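Local coordinates for protein type II restriction enzyme NlaIV (Neisseria lactamica, PDB 6QM2) that recognises the double-stranded DNA sequence 5'-GGNNCC-3' and cuts it after the third base, leaving blunt ends with terminal 5'-phosphates, at residues I5-Q10 with R61-D66; P74-L79 with L88-A93; Y119-D124 with K146-I151. All coordinates share one frame; numbering follows the deposited sequence.

Contact 1: residues I5-Q10 with R61-D66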
# COMPACT_ATOMS: atom_id res chain seq x y z
N ILE A 5 -7.30 27.23 20.71
CA ILE A 5 -6.30 27.17 21.79
C ILE A 5 -4.93 26.72 21.25
O ILE A 5 -4.85 26.03 20.24
CB ILE A 5 -6.81 26.28 22.97
CG1 ILE A 5 -5.93 26.48 24.23
CG2 ILE A 5 -6.89 24.80 22.59
CD1 ILE A 5 -6.57 26.00 25.52
N LYS A 6 -3.85 27.15 21.93
CA LYS A 6 -2.48 26.68 21.66
C LYS A 6 -2.10 25.62 22.69
O LYS A 6 -2.14 25.90 23.89
CB LYS A 6 -1.46 27.82 21.74
CG LYS A 6 -1.19 28.56 20.44
CD LYS A 6 0.05 29.43 20.58
CE LYS A 6 0.31 30.26 19.33
NZ LYS A 6 1.66 30.88 19.34
N LEU A 7 -1.71 24.43 22.23
CA LEU A 7 -1.26 23.36 23.12
C LEU A 7 0.20 22.96 22.88
O LEU A 7 0.79 23.27 21.84
CB LEU A 7 -2.18 22.13 23.00
CG LEU A 7 -3.18 21.92 24.15
CD1 LEU A 7 -4.05 23.15 24.35
CD2 LEU A 7 -4.05 20.69 23.92
N THR A 8 0.76 22.28 23.88
CA THR A 8 2.08 21.67 23.80
C THR A 8 1.94 20.15 23.65
O THR A 8 0.87 19.59 23.87
CB THR A 8 2.97 22.05 25.01
OG1 THR A 8 4.32 21.63 24.76
CG2 THR A 8 2.50 21.41 26.32
N ALA A 9 3.04 19.49 23.26
CA ALA A 9 3.06 18.05 23.01
C ALA A 9 2.64 17.21 24.22
O ALA A 9 1.97 16.19 24.06
CB ALA A 9 4.44 17.63 22.53
N GLN A 10 3.05 17.64 25.42
CA GLN A 10 2.68 16.95 26.66
C GLN A 10 1.19 17.10 26.99
O GLN A 10 0.57 16.18 27.51
CB GLN A 10 3.55 17.46 27.83
CG GLN A 10 3.37 16.73 29.15
CD GLN A 10 3.91 15.31 29.13
OE1 GLN A 10 5.06 15.08 28.78
NE2 GLN A 10 3.08 14.36 29.54
N ARG A 61 -10.56 19.76 17.49
CA ARG A 61 -10.47 20.43 18.80
C ARG A 61 -10.00 21.89 18.72
O ARG A 61 -9.64 22.47 19.75
CB ARG A 61 -9.55 19.62 19.73
CG ARG A 61 -10.00 18.20 19.98
CD ARG A 61 -11.29 18.14 20.79
NE ARG A 61 -12.00 16.89 20.53
CZ ARG A 61 -11.71 15.71 21.08
NH1 ARG A 61 -10.71 15.57 21.95
NH2 ARG A 61 -12.44 14.64 20.75
N GLU A 62 -10.00 22.47 17.52
CA GLU A 62 -9.63 23.87 17.29
C GLU A 62 -8.15 24.17 17.62
O GLU A 62 -7.76 25.34 17.69
CB GLU A 62 -10.55 24.83 18.08
CG GLU A 62 -12.06 24.58 17.95
CD GLU A 62 -12.75 25.46 16.90
OE1 GLU A 62 -12.16 25.72 15.83
OE2 GLU A 62 -13.90 25.87 17.16
N ILE A 63 -7.33 23.12 17.77
CA ILE A 63 -5.95 23.28 18.24
C ILE A 63 -5.08 23.81 17.10
O ILE A 63 -5.20 23.40 15.95
CB ILE A 63 -5.36 21.97 18.84
CG1 ILE A 63 -6.18 21.55 20.06
CG2 ILE A 63 -3.89 22.16 19.24
CD1 ILE A 63 -5.83 20.19 20.63
N GLU A 64 -4.19 24.73 17.47
CA GLU A 64 -3.46 25.54 16.52
C GLU A 64 -2.22 24.77 16.07
O GLU A 64 -1.49 24.25 16.92
CB GLU A 64 -3.07 26.85 17.23
CG GLU A 64 -2.83 28.05 16.34
CD GLU A 64 -2.76 29.35 17.13
OE1 GLU A 64 -3.64 29.58 17.99
OE2 GLU A 64 -1.82 30.14 16.89
N PHE A 65 -2.01 24.66 14.76
CA PHE A 65 -0.80 24.03 14.21
C PHE A 65 -0.56 24.31 12.73
O PHE A 65 -1.47 24.73 12.01
CB PHE A 65 -0.83 22.50 14.41
CG PHE A 65 -1.90 21.80 13.61
CD1 PHE A 65 -1.65 21.38 12.30
CD2 PHE A 65 -3.15 21.55 14.15
CE1 PHE A 65 -2.63 20.75 11.56
CE2 PHE A 65 -4.13 20.92 13.42
CZ PHE A 65 -3.87 20.51 12.12
N ASP A 66 0.67 24.05 12.30
CA ASP A 66 1.03 23.98 10.89
C ASP A 66 1.51 22.57 10.56
O ASP A 66 1.93 21.83 11.46
CB ASP A 66 2.13 24.99 10.54
CG ASP A 66 1.61 26.40 10.36
OD1 ASP A 66 0.43 26.58 9.99
OD2 ASP A 66 2.40 27.34 10.58
O HOH W 1 -0.75 23.98 19.57
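Ile5 hands its carbonyl oxygen to the backbone of the other segment: Glu64 N donates to Ile5 O at 3.1 Å, with a bent N-H...O angle of 140°. The same oxygen also receives a CA-H contact from Ile63. Two residues on from Ile5, water 1 links the chain to that same Glu64: it accepts from Leu7 N at 2.9 Å and lies 2.8 Å from Glu64 O. Residues 5-8 lead into helix 9-18, while 61-66 carry the chain from the end of helix 44-60 to strand 66-67, so two irregular connections are tied beside the edge strand of the central sheet. The apolar part centres on Ile63. Its CD1 meets Leu7 CD2 at 3.8 Å, and its CG1 lies alongside Ile5 CG2, the two isoleucines pointing the same way. Ile63 also rests on Trp57 and Leu58 of helix 44-60. In the charged pair, the Glu64 carboxylate meets the aliphatic part of Lys6, with OE2 at 3.2 Å from Lys6 CE. An extended glutamate chain, CG anti to the backbone N (chi1 -155°), takes it there. Lys6 NZ stays 4.3 Å from Glu64 OE2, beyond a salt bridge, and is hydrogen-bonded to Asn80 instead.

Contact 2: residues P74-L79 with L88-A93. With NA (sodium ion), chain B; K (potassium ion), chain C.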
# COMPACT_ATOMS: atom_id res chain seq x y z
N PRO A 74 11.98 15.24 10.28
CA PRO A 74 11.02 15.75 11.28
C PRO A 74 10.89 17.28 11.22
O PRO A 74 11.77 17.95 10.66
CB PRO A 74 11.62 15.29 12.61
CG PRO A 74 13.08 15.14 12.34
CD PRO A 74 13.16 14.65 10.93
N PRO A 75 9.80 17.85 11.77
CA PRO A 75 8.65 17.23 12.43
C PRO A 75 7.49 17.00 11.45
O PRO A 75 7.64 17.22 10.25
CB PRO A 75 8.27 18.28 13.46
CG PRO A 75 8.57 19.58 12.78
CD PRO A 75 9.65 19.32 11.75
N ASP A 76 6.35 16.54 11.97
CA ASP A 76 5.11 16.43 11.20
C ASP A 76 4.23 17.65 11.45
O ASP A 76 3.64 18.19 10.51
CB ASP A 76 4.36 15.15 11.55
CG ASP A 76 5.10 13.88 11.12
OD1 ASP A 76 5.65 13.86 9.99
OD2 ASP A 76 5.12 12.91 11.90
N PHE A 77 4.13 18.06 12.71
CA PHE A 77 3.34 19.23 13.10
C PHE A 77 4.18 20.27 13.84
O PHE A 77 5.05 19.92 14.64
CB PHE A 77 2.18 18.81 14.00
CG PHE A 77 1.25 17.83 13.37
CD1 PHE A 77 0.43 18.21 12.31
CD2 PHE A 77 1.16 16.52 13.83
CE1 PHE A 77 -0.44 17.31 11.72
CE2 PHE A 77 0.29 15.62 13.25
CZ PHE A 77 -0.51 16.01 12.19
N PHE A 78 3.90 21.54 13.55
CA PHE A 78 4.43 22.67 14.31
C PHE A 78 3.32 23.17 15.24
O PHE A 78 2.38 23.81 14.78
CB PHE A 78 4.83 23.80 13.36
CG PHE A 78 5.93 23.43 12.41
CD1 PHE A 78 7.26 23.58 12.77
CD2 PHE A 78 5.63 22.98 11.13
CE1 PHE A 78 8.28 23.27 11.88
CE2 PHE A 78 6.65 22.67 10.23
CZ PHE A 78 7.98 22.81 10.61
N LEU A 79 3.44 22.89 16.54
CA LEU A 79 2.40 23.28 17.51
C LEU A 79 2.40 24.78 17.90
O LEU A 79 1.46 25.24 18.57
CB LEU A 79 2.50 22.42 18.78
CG LEU A 79 2.37 20.91 18.56
CD1 LEU A 79 2.62 20.16 19.87
CD2 LEU A 79 1.00 20.56 17.99
N LEU A 88 7.71 21.16 18.53
CA LEU A 88 7.69 20.36 17.29
C LEU A 88 7.25 18.92 17.58
O LEU A 88 7.76 18.30 18.51
CB LEU A 88 9.08 20.36 16.65
CG LEU A 88 9.73 21.73 16.45
CD1 LEU A 88 11.11 21.58 15.82
CD2 LEU A 88 8.86 22.62 15.59
N LEU A 89 6.32 18.41 16.77
CA LEU A 89 5.71 17.09 17.00
C LEU A 89 5.89 16.16 15.79
O LEU A 89 5.55 16.53 14.67
CB LEU A 89 4.22 17.26 17.29
CG LEU A 89 3.42 16.01 17.65
CD1 LEU A 89 3.98 15.33 18.90
CD2 LEU A 89 1.95 16.37 17.85
N GLU A 90 6.44 14.97 16.04
CA GLU A 90 6.52 13.89 15.06
C GLU A 90 5.57 12.78 15.51
O GLU A 90 5.62 12.36 16.67
CB GLU A 90 7.96 13.35 14.96
CG GLU A 90 8.19 12.24 13.93
CD GLU A 90 8.32 12.72 12.49
OE1 GLU A 90 8.21 13.94 12.23
OE2 GLU A 90 8.56 11.87 11.60
N VAL A 91 4.70 12.32 14.61
CA VAL A 91 3.81 11.19 14.88
C VAL A 91 4.39 9.92 14.25
O VAL A 91 4.76 9.93 13.07
CB VAL A 91 2.39 11.41 14.33
CG1 VAL A 91 1.49 10.22 14.66
CG2 VAL A 91 1.81 12.70 14.89
N LYS A 92 4.44 8.85 15.04
CA LYS A 92 4.91 7.54 14.61
C LYS A 92 3.91 6.46 15.00
O LYS A 92 3.25 6.56 16.04
CB LYS A 92 6.28 7.22 15.22
CG LYS A 92 7.41 8.11 14.74
CD LYS A 92 7.57 8.00 13.23
CE LYS A 92 8.91 8.52 12.75
NZ LYS A 92 9.06 8.15 11.32
N ALA A 93 3.81 5.43 14.17
CA ALA A 93 2.91 4.31 14.42
C ALA A 93 3.56 3.00 14.01
O ALA A 93 4.24 2.94 12.98
CB ALA A 93 1.60 4.51 13.69
NA NA B . 8.80 16.73 8.10
K K C . 10.77 11.03 9.28
O HOH W 2 5.80 10.60 10.82
O HOH W 3 8.43 13.55 9.31
O HOH W 4 6.60 15.52 7.83
O HOH W 5 12.34 8.84 7.71
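Asp76 reaches across to Val91 with its carboxylate: Asp76 OD2 accepts from Val91 N at 2.8 Å on its anti lone pair, the one directed away from OD1. The backbone N of Asp76 joins Phe77 N in gripping one acceptor, Leu89 O. The Phe77 bond is nearly straight (176°) and in the carbonyl plane, whereas the donor of Asp76 is tilted out of it. Two residues facing one make a classic beta bulge. Beyond it the hairpin is regular: Leu89 N returns a bond to Phe77 O, and Phe78 faces Leu88 as a non-hydrogen-bonded pair. The Phe77 ring presents its edge to Val91 CG2 at 3.7 Å and runs beside Leu89, whose side chain, like those two, packs on Leu54 of helix 44-60. On the other face, Pro75 CG lies over the Phe78 ring.

The bulge brings Asp76 to Glu90, whose bend at chi2 (79°) turns its carboxylate to stack on that of Asp76, planes 22° apart and Asp76 OD2 3.3 Å from Glu90 OE1. Water 3 sits between Asp76 OD1 and Glu90 OE2, within hydrogen-bonding distance of both. Water 4, bonded to Asp76 OD1, coordinates the sodium ion, which Pro75 O binds at 2.5 Å with Ser68, Asn70 and Met73. Glu90 OE2 is a long 3.3 Å from the potassium ion, and Lys92 NZ forms a long salt bridge to that oxygen. Pro75-Asp76 and Glu90-Val91-Lys92 match the PD-(D/E)XK nuclease signature. Two stacked carboxylates beside a lysine are consistent with a metal-dependent cleavage centre as in relatives.

Contact 3: residues Y119-D124 with K146-I151; sequences YMLDVD and KKVWQI
Lys147 lies side by side with Asp124, the two side chains pointing the same way, and its ammonium group ends over the carboxylate. NZ donates to Asp124 OD1 at 2.9 Å, from well above the carboxylate plane (50° out of it). A second acid comes in obliquely, Asp122 OD1 at 3.5 Å from Lys147 NZ, so one ammonium bridges two carboxylates in a small salt-bridge network. The lysine gets there with two bends, at chi2 (64°) and chi4 (62°), instead of stretching out.

Between the two backbones, water 6 stitches the segments together. It donates to Leu121 O and to Val123 O, each at 2.7 Å, and accepts from Val148 N at 3.0 Å, which gives three polar backbone atoms a shared partner where the chains diverge.

The touching parts run roughly antiparallel. Residues 119-124 come off helix 107-116, the link in a beta-alpha-beta crossover from strand 88-95 to its parallel neighbour, strand 124-132. On the other side of that strand, residues 146-151 leave the far end of strand 138-147. The contact therefore sits where strand 124-132 begins and its antiparallel partner finishes.

Residues 148-150 turn with helical backbone angles, and Lys147 N donates to Gln150 OE1 at 2.9 Å, in the carbonyl plane and on a lone pair. One face of the Trp149 ring takes Lys147 CB and Gln150 CG, both offset toward its rim; Leu121 O approaches the ring at its edge. Leu121 CD2 and Val148 CG1 meet loosely at 4.5 Å. Both residues pack on Tyr110 of helix 107-116, while Leu121 and Trp149 share Phe194 of helix 191-204.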
# COMPACT_ATOMS: atom_id res chain seq x y z
N TYR A 119 17.78 22.48 17.33
CA TYR A 119 16.44 22.37 17.93
C TYR A 119 15.60 21.16 17.46
O TYR A 119 14.61 20.81 18.12
CB TYR A 119 15.65 23.68 17.75
CG TYR A 119 15.52 24.18 16.33
CD1 TYR A 119 14.50 23.74 15.50
CD2 TYR A 119 16.42 25.13 15.82
CE1 TYR A 119 14.38 24.21 14.19
CE2 TYR A 119 16.30 25.60 14.51
CZ TYR A 119 15.28 25.14 13.71
OH TYR A 119 15.16 25.62 12.43
N MET A 120 15.97 20.54 16.33
CA MET A 120 15.36 19.27 15.91
C MET A 120 15.56 18.13 16.91
O MET A 120 14.73 17.22 16.98
CB MET A 120 15.87 18.86 14.53
CG MET A 120 15.40 19.74 13.39
SD MET A 120 13.60 19.84 13.28
CE MET A 120 13.40 20.97 11.90
N LEU A 121 16.64 18.17 17.68
CA LEU A 121 16.89 17.16 18.72
C LEU A 121 15.88 17.19 19.87
O LEU A 121 15.79 16.22 20.63
CB LEU A 121 18.30 17.31 19.29
CG LEU A 121 19.45 17.08 18.30
CD1 LEU A 121 20.76 17.67 18.81
CD2 LEU A 121 19.61 15.60 18.01
N ASP A 122 15.14 18.30 20.02
CA ASP A 122 14.11 18.43 21.04
C ASP A 122 12.70 18.18 20.49
O ASP A 122 11.72 18.51 21.16
CB ASP A 122 14.18 19.82 21.69
CG ASP A 122 13.71 19.83 23.15
OD1 ASP A 122 14.35 19.14 23.98
OD2 ASP A 122 12.72 20.53 23.47
N VAL A 123 12.59 17.59 19.29
CA VAL A 123 11.29 17.19 18.74
C VAL A 123 10.68 16.10 19.62
O VAL A 123 11.39 15.20 20.07
CB VAL A 123 11.39 16.67 17.29
CG1 VAL A 123 10.07 16.06 16.82
CG2 VAL A 123 11.82 17.79 16.34
N ASP A 124 9.38 16.20 19.87
CA ASP A 124 8.64 15.19 20.62
C ASP A 124 8.04 14.17 19.66
O ASP A 124 7.43 14.54 18.65
CB ASP A 124 7.56 15.83 21.49
CG ASP A 124 8.13 16.59 22.68
OD1 ASP A 124 8.92 16.00 23.45
OD2 ASP A 124 7.78 17.77 22.86
N LYS A 146 8.05 10.59 23.56
CA LYS A 146 9.48 10.39 23.79
C LYS A 146 10.32 11.34 22.94
O LYS A 146 9.85 11.87 21.93
CB LYS A 146 9.86 8.94 23.46
CG LYS A 146 9.17 7.87 24.31
CD LYS A 146 9.96 7.54 25.57
CE LYS A 146 9.06 6.99 26.67
NZ LYS A 146 9.85 6.59 27.86
N LYS A 147 11.56 11.55 23.36
CA LYS A 147 12.58 12.25 22.56
C LYS A 147 13.29 11.24 21.66
O LYS A 147 13.24 10.04 21.92
CB LYS A 147 13.60 12.98 23.45
CG LYS A 147 13.28 14.44 23.74
CD LYS A 147 11.99 14.61 24.53
CE LYS A 147 11.77 16.07 24.93
NZ LYS A 147 11.63 16.99 23.77
N VAL A 148 13.96 11.74 20.61
CA VAL A 148 14.70 10.87 19.67
C VAL A 148 15.77 10.01 20.37
O VAL A 148 15.97 8.86 20.00
CB VAL A 148 15.34 11.68 18.50
CG1 VAL A 148 16.49 12.57 18.98
CG2 VAL A 148 15.81 10.75 17.39
N TRP A 149 16.43 10.58 21.37
CA TRP A 149 17.46 9.87 22.14
C TRP A 149 16.89 8.76 23.03
O TRP A 149 17.59 7.80 23.35
CB TRP A 149 18.36 10.84 22.95
CG TRP A 149 17.66 11.90 23.79
CD1 TRP A 149 17.30 13.16 23.38
CD2 TRP A 149 17.29 11.80 25.16
NE1 TRP A 149 16.69 13.83 24.41
CE2 TRP A 149 16.68 13.03 25.52
CE3 TRP A 149 17.40 10.79 26.13
CZ2 TRP A 149 16.18 13.27 26.81
CZ3 TRP A 149 16.90 11.03 27.42
CH2 TRP A 149 16.30 12.27 27.74
N GLN A 150 15.62 8.88 23.42
CA GLN A 150 14.94 7.85 24.23
C GLN A 150 14.49 6.62 23.43
O GLN A 150 14.21 5.58 24.02
CB GLN A 150 13.73 8.45 24.95
CG GLN A 150 14.08 9.48 26.01
CD GLN A 150 12.85 10.04 26.71
OE1 GLN A 150 11.94 10.57 26.07
NE2 GLN A 150 12.81 9.91 28.03
N ILE A 151 14.41 6.73 22.11
CA ILE A 151 13.94 5.63 21.26
C ILE A 151 15.02 5.09 20.31
O ILE A 151 14.70 4.36 19.38
CB ILE A 151 12.67 6.02 20.47
CG1 ILE A 151 12.96 7.08 19.39
CG2 ILE A 151 11.60 6.53 21.44
CD1 ILE A 151 11.74 7.48 18.59
O HOH W 6 13.98 14.54 19.52

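The three contacts follow one another along the chain and cross the five-stranded mixed sheet in order. Contact 1 lies at the surface by edge strand 66-67; contact 2 is the buried hairpin of 77-78 and 88-95; contact 3 joins the start of 124-132 to the end of 138-147. The centres of the first two are about 12 Å apart, those of the last two about 10 Å, and those of the outer pair about 19 Å. Probable hydrogen bonds bind neighbours: Asp66 O to Phe78 N on one side, Asp124 to Leu88 and Glu90 on the other. The acidic site of contact 2 thus sits mid-sheet, held from both flanks, as in the PD-(D/E)XK nuclease core.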